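Local coordinates for protein DyP2 (Amycolatopsis sp. ATCC 39116, PDB 4G2C) that acts as a haem-containing dye-decolourising peroxidase that also binds manganese and probably oxidises dyes and lignin-related compounds, at residues A[120-123]-A[124-128]; A[178-181]-A[182-186]; A[226-229]-A[230-234]; A[279-282]-A[283-287]. All coordinates share one frame; numbering follows the deposited sequence.

Interaction 1. Residues A[120-123]-A[124-128]; sequences TAHG and YATLG
Tyr124 lays one edge of its ring against the carbonyl of Thr120, CD2 standing 3.4 Å from Thr120 O. That oxygen also accepts the backbone N-H of Tyr124, at 3.0 Å from Tyr124 N and nearly along the C=O axis, so the first turn of helix 121-127 and the aromatic side chain meet at a single acceptor. The ring is brought there by a chi1 of -85°, which sets CG beside the backbone N and opposite the carbonyl carbon; further out it packs on Pro132 and Phe483. Thr120 is the N-cap. Its OG1 accepts from Gly123 N at 2.9 Å, while the same hydroxyl bonds to Ile164 O, tying the helix start to the neighbouring loop. His122 strengthens that link through ND1, which is hydrogen-bonded to Asp165, and its CE1 lies 3.7 Å from Thr126 OG1 one turn on, the two side chains crossing obliquely. On another flank Leu127 sets its CG 3.3 Å from Gly123 O, the oxygen that accepts Leu127 N, and its side chain packs on Leu84 of helix 77-88 and Phe74 of strand 66-74. The helix closes in a Schellman motif, with Gly128 at positive phi and Gly128 N bonded to Ala125 O at 3.0 Å. This short helix, which directly follows strand 114-119 of the DyP barrel domain, is thus finished at each end by a classic capping device. Because the threonine hydroxyl serves both a helix N-H and the carbonyl of Ile164, capping and anchoring depend on the same polar atom.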
loop_
_atom_site.group_PDB
_atom_site.type_symbol
_atom_site.label_atom_id
_atom_site.label_comp_id
_atom_site.label_asym_id
_atom_site.label_seq_id
_atom_site.Cartn_x
_atom_site.Cartn_y
_atom_site.Cartn_z
ATOM N N THR A 120 -16.601 7.213 4.569
ATOM C CA THR A 120 -16.929 7.068 3.147
ATOM C C THR A 120 -17.808 8.219 2.721
ATOM O O THR A 120 -18.367 8.923 3.561
ATOM C CB THR A 120 -17.712 5.774 2.854
ATOM O OG1 THR A 120 -18.999 5.844 3.492
ATOM C CG2 THR A 120 -16.947 4.555 3.362
ATOM N N ALA A 121 -17.948 8.413 1.413
ATOM C CA ALA A 121 -18.855 9.448 0.918
ATOM C C ALA A 121 -20.249 9.215 1.499
ATOM O O ALA A 121 -20.933 10.154 1.924
ATOM C CB ALA A 121 -18.903 9.456 -0.607
ATOM N N HIS A 122 -20.669 7.956 1.525
ATOM C CA HIS A 122 -21.975 7.655 2.086
ATOM C C HIS A 122 -22.041 8.048 3.553
ATOM O O HIS A 122 -23.057 8.519 4.027
ATOM C CB HIS A 122 -22.347 6.183 1.919
ATOM C CG HIS A 122 -23.774 5.901 2.270
ATOM N ND1 HIS A 122 -24.191 5.678 3.568
ATOM C CD2 HIS A 122 -24.888 5.869 1.503
ATOM C CE1 HIS A 122 -25.499 5.496 3.576
ATOM N NE2 HIS A 122 -25.946 5.607 2.336
ATOM N N GLY A 123 -20.940 7.876 4.272
ATOM C CA GLY A 123 -20.920 8.206 5.684
ATOM C C GLY A 123 -21.030 9.700 5.919
ATOM O O GLY A 123 -21.622 10.136 6.899
ATOM N N TYR A 124 -20.442 10.490 5.025
ATOM C CA TYR A 124 -20.617 11.941 5.067
ATOM C C TYR A 124 -22.086 12.291 4.835
ATOM O O TYR A 124 -22.641 13.169 5.502
ATOM C CB TYR A 124 -19.727 12.645 4.022
ATOM C CG TYR A 124 -18.312 12.915 4.499
ATOM C CD1 TYR A 124 -18.014 14.068 5.224
ATOM C CD2 TYR A 124 -17.274 12.020 4.227
ATOM C CE1 TYR A 124 -16.726 14.319 5.676
ATOM C CE2 TYR A 124 -15.985 12.269 4.667
ATOM C CZ TYR A 124 -15.716 13.420 5.392
ATOM O OH TYR A 124 -14.436 13.683 5.845
ATOM N N ALA A 125 -22.712 11.593 3.893
ATOM C CA ALA A 125 -24.115 11.830 3.586
ATOM C C ALA A 125 -25.006 11.547 4.803
ATOM O O ALA A 125 -25.890 12.335 5.124
ATOM C CB ALA A 125 -24.565 11.008 2.356
ATOM N N THR A 126 -24.766 10.433 5.483
ATOM C CA THR A 126 -25.522 10.116 6.695
ATOM C C THR A 126 -25.358 11.184 7.772
ATOM O O THR A 126 -26.290 11.476 8.518
ATOM C CB THR A 126 -25.097 8.774 7.316
ATOM O OG1 THR A 126 -25.616 7.696 6.536
ATOM C CG2 THR A 126 -25.653 8.648 8.730
ATOM N N LEU A 127 -24.159 11.736 7.874
ATOM C CA LEU A 127 -23.880 12.748 8.884
ATOM C C LEU A 127 -24.432 14.105 8.458
ATOM O O LEU A 127 -24.535 15.029 9.271
ATOM C CB LEU A 127 -22.367 12.860 9.120
ATOM C CG LEU A 127 -21.627 11.694 9.793
ATOM C CD1 LEU A 127 -20.136 11.953 9.805
ATOM C CD2 LEU A 127 -22.133 11.438 11.216
ATOM N N GLY A 128 -24.772 14.224 7.176
ATOM C CA GLY A 128 -25.145 15.504 6.592
ATOM C C GLY A 128 -24.012 16.531 6.579
ATOM O O GLY A 128 -24.225 17.701 6.901
#

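Interaction 2. Residues A[178-181]-A[182-186]; sequences VRTL and RRQVE
Gln184 folds back along helix 175-188 over the preceding turn, beginning at CB, which lies 3.4 Å from Leu181 O. With chi1 at -60° CG is set beside its own backbone N and next to Thr180 O, the carbonyl that accepts Gln184 N at 3.2 Å in the carbonyl plane. The chain then runs on extended, and CD stays close to that oxygen. At the amide the two ends part: OE1 faces Leu181, 3.5 Å from Leu181 CD1, whereas NE2 comes to the methyl of the threonine, 3.2 Å from Thr180 CG2. An alanine here is likely to uncover the Thr180 methyl and the nearer side of Leu181, since the amide that spans both would be gone. The helix is the connection of a beta-alpha-beta crossover, joining strand 166-172 to strand 193-205 with strand 66-74 between them in the sheet, as in ferredoxin-like folds. Leu181 and Val185 look onto strand 166-172, and Val178 and Arg182 reach strand 66-74 as well. Arg182 bends at chi2 (57°) and sends NH1 forward along the helix to a salt bridge with Glu186 OE1 at 3.0 Å, weak as a hydrogen bond at 126°; the other oxygen of Glu186 pairs with Arg189. On the exposed flank Arg183 passes Arg179 O closely, its CG at 3.0 Å, and Arg183 NH2 remains 5.2 Å from Arg179 NE.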
loop_
_atom_site.group_PDB
_atom_site.type_symbol
_atom_site.label_atom_id
_atom_site.label_comp_id
_atom_site.label_asym_id
_atom_site.label_seq_id
_atom_site.Cartn_x
_atom_site.Cartn_y
_atom_site.Cartn_z
ATOM N N VAL A 178 -4.188 -3.730 21.402
ATOM C CA VAL A 178 -5.276 -3.694 20.429
ATOM C C VAL A 178 -6.582 -4.153 21.073
ATOM O O VAL A 178 -7.634 -3.548 20.862
ATOM C CB VAL A 178 -4.974 -4.524 19.181
ATOM C CG1 VAL A 178 -6.196 -4.586 18.316
ATOM C CG2 VAL A 178 -3.796 -3.908 18.423
ATOM N N ARG A 179 -6.500 -5.208 21.877
ATOM C CA ARG A 179 -7.643 -5.672 22.647
ATOM C C ARG A 179 -8.157 -4.565 23.551
ATOM O O ARG A 179 -9.354 -4.273 23.572
ATOM C CB ARG A 179 -7.290 -6.911 23.485
ATOM C CG ARG A 179 -7.239 -8.209 22.683
ATOM C CD ARG A 179 -7.247 -9.447 23.589
ATOM N NE ARG A 179 -6.029 -9.558 24.388
ATOM C CZ ARG A 179 -4.951 -10.244 24.013
ATOM N NH1 ARG A 179 -4.939 -10.885 22.852
ATOM N NH2 ARG A 179 -3.879 -10.294 24.796
ATOM N N THR A 180 -7.244 -3.950 24.298
ATOM C CA THR A 180 -7.620 -2.848 25.172
ATOM C C THR A 180 -8.322 -1.723 24.394
ATOM O O THR A 180 -9.409 -1.286 24.771
ATOM C CB THR A 180 -6.413 -2.273 25.945
ATOM O OG1 THR A 180 -5.832 -3.289 26.779
ATOM C CG2 THR A 180 -6.856 -1.104 26.814
ATOM N N LEU A 181 -7.710 -1.255 23.307
ATOM C CA LEU A 181 -8.313 -0.168 22.523
ATOM C C LEU A 181 -9.712 -0.541 22.009
ATOM O O LEU A 181 -10.641 0.269 22.063
ATOM C CB LEU A 181 -7.393 0.249 21.370
ATOM C CG LEU A 181 -7.837 1.376 20.432
ATOM C CD1 LEU A 181 -8.061 2.687 21.191
ATOM C CD2 LEU A 181 -6.810 1.558 19.285
ATOM N N ARG A 182 -9.854 -1.767 21.513
ATOM C CA ARG A 182 -11.139 -2.265 21.035
ATOM C C ARG A 182 -12.230 -2.116 22.116
ATOM O O ARG A 182 -13.343 -1.653 21.829
ATOM C CB ARG A 182 -11.003 -3.730 20.561
ATOM C CG ARG A 182 -12.302 -4.424 20.122
ATOM C CD ARG A 182 -13.002 -3.668 18.996
ATOM N NE ARG A 182 -14.218 -4.328 18.511
ATOM C CZ ARG A 182 -15.444 -3.794 18.555
ATOM N NH1 ARG A 182 -15.643 -2.581 19.067
ATOM N NH2 ARG A 182 -16.484 -4.471 18.079
ATOM N N ARG A 183 -11.893 -2.482 23.355
ATOM C CA ARG A 183 -12.830 -2.403 24.484
ATOM C C ARG A 183 -13.263 -0.967 24.740
ATOM O O ARG A 183 -14.428 -0.707 25.065
ATOM C CB ARG A 183 -12.207 -2.979 25.766
ATOM C CG ARG A 183 -11.545 -4.352 25.625
ATOM C CD ARG A 183 -12.321 -5.451 26.347
ATOM N NE ARG A 183 -11.511 -6.641 26.611
ATOM C CZ ARG A 183 -11.620 -7.798 25.957
ATOM N NH1 ARG A 183 -12.511 -7.942 24.981
ATOM N NH2 ARG A 183 -10.835 -8.819 26.282
ATOM N N GLN A 184 -12.324 -0.037 24.591
ATOM C CA GLN A 184 -12.608 1.389 24.783
ATOM C C GLN A 184 -13.490 1.947 23.685
ATOM O O GLN A 184 -14.370 2.764 23.940
ATOM C CB GLN A 184 -11.306 2.187 24.843
ATOM C CG GLN A 184 -10.402 1.754 25.970
ATOM C CD GLN A 184 -8.955 2.127 25.732
ATOM O OE1 GLN A 184 -8.603 2.654 24.678
ATOM N NE2 GLN A 184 -8.106 1.852 26.717
ATOM N N VAL A 185 -13.236 1.503 22.458
ATOM C CA VAL A 185 -14.063 1.865 21.316
ATOM C C VAL A 185 -15.464 1.310 21.513
ATOM O O VAL A 185 -16.457 2.017 21.329
ATOM C CB VAL A 185 -13.479 1.303 20.004
ATOM C CG1 VAL A 185 -14.569 1.182 18.937
ATOM C CG2 VAL A 185 -12.318 2.163 19.524
ATOM N N GLU A 186 -15.533 0.037 21.892
ATOM C CA GLU A 186 -16.803 -0.619 22.190
ATOM C C GLU A 186 -17.612 0.149 23.233
ATOM O O GLU A 186 -18.770 0.521 22.998
ATOM C CB GLU A 186 -16.562 -2.032 22.691
ATOM C CG GLU A 186 -17.846 -2.782 22.928
ATOM C CD GLU A 186 -18.737 -2.825 21.689
ATOM O OE1 GLU A 186 -18.209 -2.763 20.548
ATOM O OE2 GLU A 186 -19.970 -2.925 21.863
#

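Interaction 3. Residues A[226-229]-A[230-234]; sequences FLTE and DVDAE
Leu227 and Asp230 lie side by side and point the same way, and the contacts of this helix start sort into three kinds. In the van der Waals group, Asp230 OD2 lies alongside the leucine, 4.1 Å from both Leu227 CB and Leu227 CD1, and the fit is closer at the root of the aspartate, where Asp230 CB is 3.3 Å from Leu227 O. Asp232 likewise sets CG 3.4 Å from Thr228 O. Backbone hydrogen bonds form the second kind. Leu227 O takes Val231 N at 3.1 Å in the carbonyl plane and, weakly, Asp230 N, an overlap of i+3 and i+4 bonding at the helix start. Thr228 O receives Asp232 N, and Glu229 O receives Ala233 N from a donor raised 41° above the carbonyl plane. The third kind is polar and reaches outward. A water donates to Asp230 OD2 at 2.6 Å and accepts from Phe226 N at 3.0 Å, so the carboxylate is joined to the backbone just ahead of the helix. Glu229, folded at chi2 (77°), turns its carboxylate to the backbone N-H of Lys41, Thr228 OG1 bonds to Thr37 OG1, and Asp232 OD1 forms a salt bridge with Arg235. Negative charge gathered in the opening turns would be expected to sit well with the positive end of the helix dipole. Leu227 is the N-cap of helix 228-237, and acidic residues in the first turn, as at Glu229 and Asp230, are a common feature of helix N-termini; here they also tie that end to Lys60, through a salt bridge from Asp230 OD1, and to the N-terminal segment around Lys41.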
loop_
_atom_site.group_PDB
_atom_site.type_symbol
_atom_site.label_atom_id
_atom_site.label_comp_id
_atom_site.label_asym_id
_atom_site.label_seq_id
_atom_site.Cartn_x
_atom_site.Cartn_y
_atom_site.Cartn_z
ATOM N N PHE A 226 7.695 11.958 3.037
ATOM C CA PHE A 226 7.162 13.314 3.104
ATOM C C PHE A 226 7.904 14.172 4.127
ATOM O O PHE A 226 7.774 15.387 4.138
ATOM C CB PHE A 226 5.659 13.278 3.426
ATOM C CG PHE A 226 4.878 12.356 2.541
ATOM C CD1 PHE A 226 4.571 12.723 1.238
ATOM C CD2 PHE A 226 4.481 11.094 2.998
ATOM C CE1 PHE A 226 3.863 11.862 0.404
ATOM C CE2 PHE A 226 3.768 10.232 2.179
ATOM C CZ PHE A 226 3.450 10.619 0.876
ATOM N N LEU A 227 8.669 13.524 4.993
ATOM C CA LEU A 227 9.375 14.204 6.073
ATOM C C LEU A 227 10.869 14.245 5.787
ATOM O O LEU A 227 11.479 13.240 5.395
ATOM C CB LEU A 227 9.112 13.504 7.412
ATOM C CG LEU A 227 7.615 13.345 7.710
ATOM C CD1 LEU A 227 7.376 12.661 9.059
ATOM C CD2 LEU A 227 6.924 14.701 7.655
ATOM N N THR A 228 11.451 15.420 5.974
ATOM C CA THR A 228 12.846 15.624 5.636
ATOM C C THR A 228 13.713 14.748 6.514
ATOM O O THR A 228 14.756 14.270 6.077
ATOM C CB THR A 228 13.244 17.103 5.806
ATOM O OG1 THR A 228 12.476 17.899 4.892
ATOM C CG2 THR A 228 14.715 17.294 5.508
ATOM N N GLU A 229 13.262 14.545 7.755
ATOM C CA GLU A 229 13.955 13.702 8.728
ATOM C C GLU A 229 13.976 12.245 8.252
ATOM O O GLU A 229 14.878 11.478 8.595
ATOM C CB GLU A 229 13.265 13.774 10.109
ATOM C CG GLU A 229 13.368 15.121 10.856
ATOM C CD GLU A 229 12.426 16.205 10.329
ATOM O OE1 GLU A 229 11.633 15.929 9.407
ATOM O OE2 GLU A 229 12.484 17.345 10.843
ATOM N N ASP A 230 12.957 11.856 7.494
ATOM C CA ASP A 230 12.918 10.512 6.930
ATOM C C ASP A 230 13.896 10.417 5.752
ATOM O O ASP A 230 14.563 9.406 5.566
ATOM C CB ASP A 230 11.499 10.142 6.486
ATOM C CG ASP A 230 10.650 9.556 7.624
ATOM O OD1 ASP A 230 11.212 9.153 8.666
ATOM O OD2 ASP A 230 9.417 9.465 7.453
ATOM N N VAL A 231 14.002 11.489 4.975
ATOM C CA VAL A 231 14.928 11.478 3.855
ATOM C C VAL A 231 16.371 11.442 4.359
ATOM O O VAL A 231 17.212 10.723 3.811
ATOM C CB VAL A 231 14.683 12.632 2.872
ATOM C CG1 VAL A 231 15.651 12.541 1.705
ATOM C CG2 VAL A 231 13.239 12.599 2.370
ATOM N N ASP A 232 16.647 12.166 5.433
ATOM C CA ASP A 232 17.983 12.103 6.032
ATOM C C ASP A 232 18.288 10.693 6.520
ATOM O O ASP A 232 19.392 10.180 6.324
ATOM C CB ASP A 232 18.124 13.094 7.195
ATOM C CG ASP A 232 18.032 14.534 6.745
ATOM O OD1 ASP A 232 18.134 14.780 5.521
ATOM O OD2 ASP A 232 17.871 15.419 7.614
ATOM N N ALA A 233 17.307 10.078 7.172
ATOM C CA ALA A 233 17.473 8.739 7.718
ATOM C C ALA A 233 17.773 7.742 6.604
ATOM O O ALA A 233 18.648 6.888 6.742
ATOM C CB ALA A 233 16.218 8.312 8.513
ATOM N N GLU A 234 17.029 7.864 5.511
ATOM C CA GLU A 234 17.185 7.004 4.356
ATOM C C GLU A 234 18.595 7.144 3.795
ATOM O O GLU A 234 19.234 6.144 3.467
ATOM C CB GLU A 234 16.139 7.358 3.295
ATOM C CG GLU A 234 16.055 6.396 2.114
ATOM C CD GLU A 234 15.342 5.078 2.449
ATOM O OE1 GLU A 234 14.917 4.892 3.611
ATOM O OE2 GLU A 234 15.201 4.223 1.545
HETATM O O HOH W 1 7.849 10.579 5.658
#

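Interaction 4. Residues A[279-282]-A[283-287]; sequences NVRL and FKEAE. With MN (manganese (II) ion), chain D.
Lys284, its aliphatic chain alongside Val280 with CG 4.2 Å from Val280 CG1, carries its ammonium to the carboxylate that holds the manganese ion. Glu287 OE2 binds the metal at 2.3 Å, a water does so at the same distance, and Glu313 supplies another oxygen. The second oxygen of Glu287 turns back: Lys284 NZ meets Glu287 OE1 at 2.7 Å in a salt bridge, approaching from above the carboxylate plane, 36° out of it. A bend at chi2 (-50°) directs the lysine along this course, and its NZ is also bonded to Phe215 O. A methionine in its place would probably leave Glu287 OE1 without its salt-bridge mate and the carboxylate freer to turn at the metal. Phe283, one residue back, stacks on Phe215, so the same neighbour is gripped by ring and by carbonyl. Outermost, Asn279 caps helix 280-293: its OD1 accepts Leu282 N at 2.9 Å, and Asn279 O takes Phe283 N. Leu282 and Glu285 cross at about a right angle on another side, Leu282 CD1 3.7 Å from Glu285 OE1. Glu287 is thus held at both oxygens, OE2 by the metal and OE1 by the ammonium and, weakly, Tyr217 OH, probably limiting how far it turns.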
loop_
_atom_site.group_PDB
_atom_site.type_symbol
_atom_site.label_atom_id
_atom_site.label_comp_id
_atom_site.label_asym_id
_atom_site.label_seq_id
_atom_site.Cartn_x
_atom_site.Cartn_y
_atom_site.Cartn_z
ATOM N N ASN A 279 -3.278 -16.628 -3.754
ATOM C CA ASN A 279 -3.096 -18.056 -3.944
ATOM C C ASN A 279 -1.596 -18.336 -4.081
ATOM O O ASN A 279 -1.056 -18.388 -5.192
ATOM C CB ASN A 279 -3.863 -18.530 -5.182
ATOM C CG ASN A 279 -3.822 -20.047 -5.361
ATOM O OD1 ASN A 279 -2.890 -20.719 -4.923
ATOM N ND2 ASN A 279 -4.843 -20.585 -6.003
ATOM N N VAL A 280 -0.930 -18.482 -2.941
ATOM C CA VAL A 280 0.502 -18.707 -2.895
ATOM C C VAL A 280 0.876 -19.944 -3.691
ATOM O O VAL A 280 1.851 -19.939 -4.453
ATOM C CB VAL A 280 0.976 -18.880 -1.464
ATOM C CG1 VAL A 280 2.496 -19.102 -1.428
ATOM C CG2 VAL A 280 0.576 -17.673 -0.649
ATOM N N ARG A 281 0.077 -20.994 -3.532
ATOM C CA ARG A 281 0.300 -22.235 -4.259
ATOM C C ARG A 281 0.485 -21.994 -5.756
ATOM O O ARG A 281 1.457 -22.449 -6.364
ATOM C CB ARG A 281 -0.851 -23.221 -4.014
ATOM C CG ARG A 281 -0.775 -24.498 -4.869
ATOM C CD ARG A 281 -1.350 -25.729 -4.140
ATOM N NE ARG A 281 -2.816 -25.780 -4.095
ATOM C CZ ARG A 281 -3.538 -26.061 -3.004
ATOM N NH1 ARG A 281 -2.939 -26.305 -1.832
ATOM N NH2 ARG A 281 -4.868 -26.090 -3.078
ATOM N N LEU A 282 -0.459 -21.281 -6.354
ATOM C CA LEU A 282 -0.459 -21.122 -7.795
ATOM C C LEU A 282 0.695 -20.212 -8.222
ATOM O O LEU A 282 1.296 -20.389 -9.297
ATOM C CB LEU A 282 -1.795 -20.540 -8.233
ATOM C CG LEU A 282 -2.034 -20.197 -9.693
ATOM C CD1 LEU A 282 -1.932 -21.416 -10.576
ATOM C CD2 LEU A 282 -3.416 -19.573 -9.800
ATOM N N PHE A 283 1.003 -19.237 -7.372
ATOM C CA PHE A 283 2.088 -18.302 -7.665
ATOM C C PHE A 283 3.430 -19.025 -7.676
ATOM O O PHE A 283 4.280 -18.747 -8.520
ATOM C CB PHE A 283 2.101 -17.110 -6.678
ATOM C CG PHE A 283 3.005 -15.990 -7.101
ATOM C CD1 PHE A 283 2.563 -15.023 -7.993
ATOM C CD2 PHE A 283 4.314 -15.923 -6.640
ATOM C CE1 PHE A 283 3.405 -14.001 -8.404
ATOM C CE2 PHE A 283 5.152 -14.905 -7.041
ATOM C CZ PHE A 283 4.697 -13.944 -7.923
ATOM N N LYS A 284 3.614 -19.957 -6.740
ATOM C CA LYS A 284 4.839 -20.752 -6.689
ATOM C C LYS A 284 4.918 -21.760 -7.834
ATOM O O LYS A 284 6.006 -22.102 -8.281
ATOM C CB LYS A 284 4.989 -21.470 -5.350
ATOM C CG LYS A 284 5.267 -20.554 -4.200
ATOM C CD LYS A 284 6.426 -19.601 -4.505
ATOM C CE LYS A 284 6.719 -18.717 -3.300
ATOM N NZ LYS A 284 7.702 -17.645 -3.584
ATOM N N GLU A 285 3.772 -22.235 -8.302
ATOM C CA GLU A 285 3.755 -23.140 -9.432
ATOM C C GLU A 285 4.161 -22.318 -10.631
ATOM O O GLU A 285 4.934 -22.760 -11.492
ATOM C CB GLU A 285 2.356 -23.736 -9.652
ATOM C CG GLU A 285 1.950 -24.788 -8.633
ATOM C CD GLU A 285 0.546 -25.331 -8.875
ATOM O OE1 GLU A 285 -0.339 -24.550 -9.292
ATOM O OE2 GLU A 285 0.328 -26.543 -8.662
ATOM N N ALA A 286 3.629 -21.107 -10.683
ATOM C CA ALA A 286 3.955 -20.197 -11.763
ATOM C C ALA A 286 5.441 -19.903 -11.782
ATOM O O ALA A 286 6.032 -19.898 -12.849
ATOM C CB ALA A 286 3.133 -18.907 -11.676
ATOM N N GLU A 287 6.048 -19.657 -10.616
ATOM C CA GLU A 287 7.507 -19.454 -10.562
ATOM C C GLU A 287 8.191 -20.674 -11.164
ATOM O O GLU A 287 9.092 -20.547 -12.003
ATOM C CB GLU A 287 8.041 -19.236 -9.130
ATOM C CG GLU A 287 7.524 -17.995 -8.394
ATOM C CD GLU A 287 8.229 -17.727 -7.048
ATOM O OE1 GLU A 287 7.659 -16.953 -6.238
ATOM O OE2 GLU A 287 9.348 -18.263 -6.795
HETATM MN MN MN D . 11.173 -18.033 -5.398
HETATM O O HOH W 2 12.229 -16.109 -6.144
#

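Each contact lies along one helix, three of them including its capping residues, and they follow one another along the chain. Interactions 1 and 2 fall in the range of the DyP dimeric alpha+beta barrel domain, their centres 24 Å apart, on helices 121-127 and 175-188 that border the sheet containing strands 66-74 and 166-172. Interaction 3 starts helix 228-237, and interaction 4 starts helix 280-293 after strand 267-278 of the second sheet. The centres of those two stand 37 Å apart, on opposite sides of the chain's centre; the Phe283 side chain is about 7 Å from the haem. The first two thus belong to the barrel domain, the third to a helix start and the fourth to the manganese site.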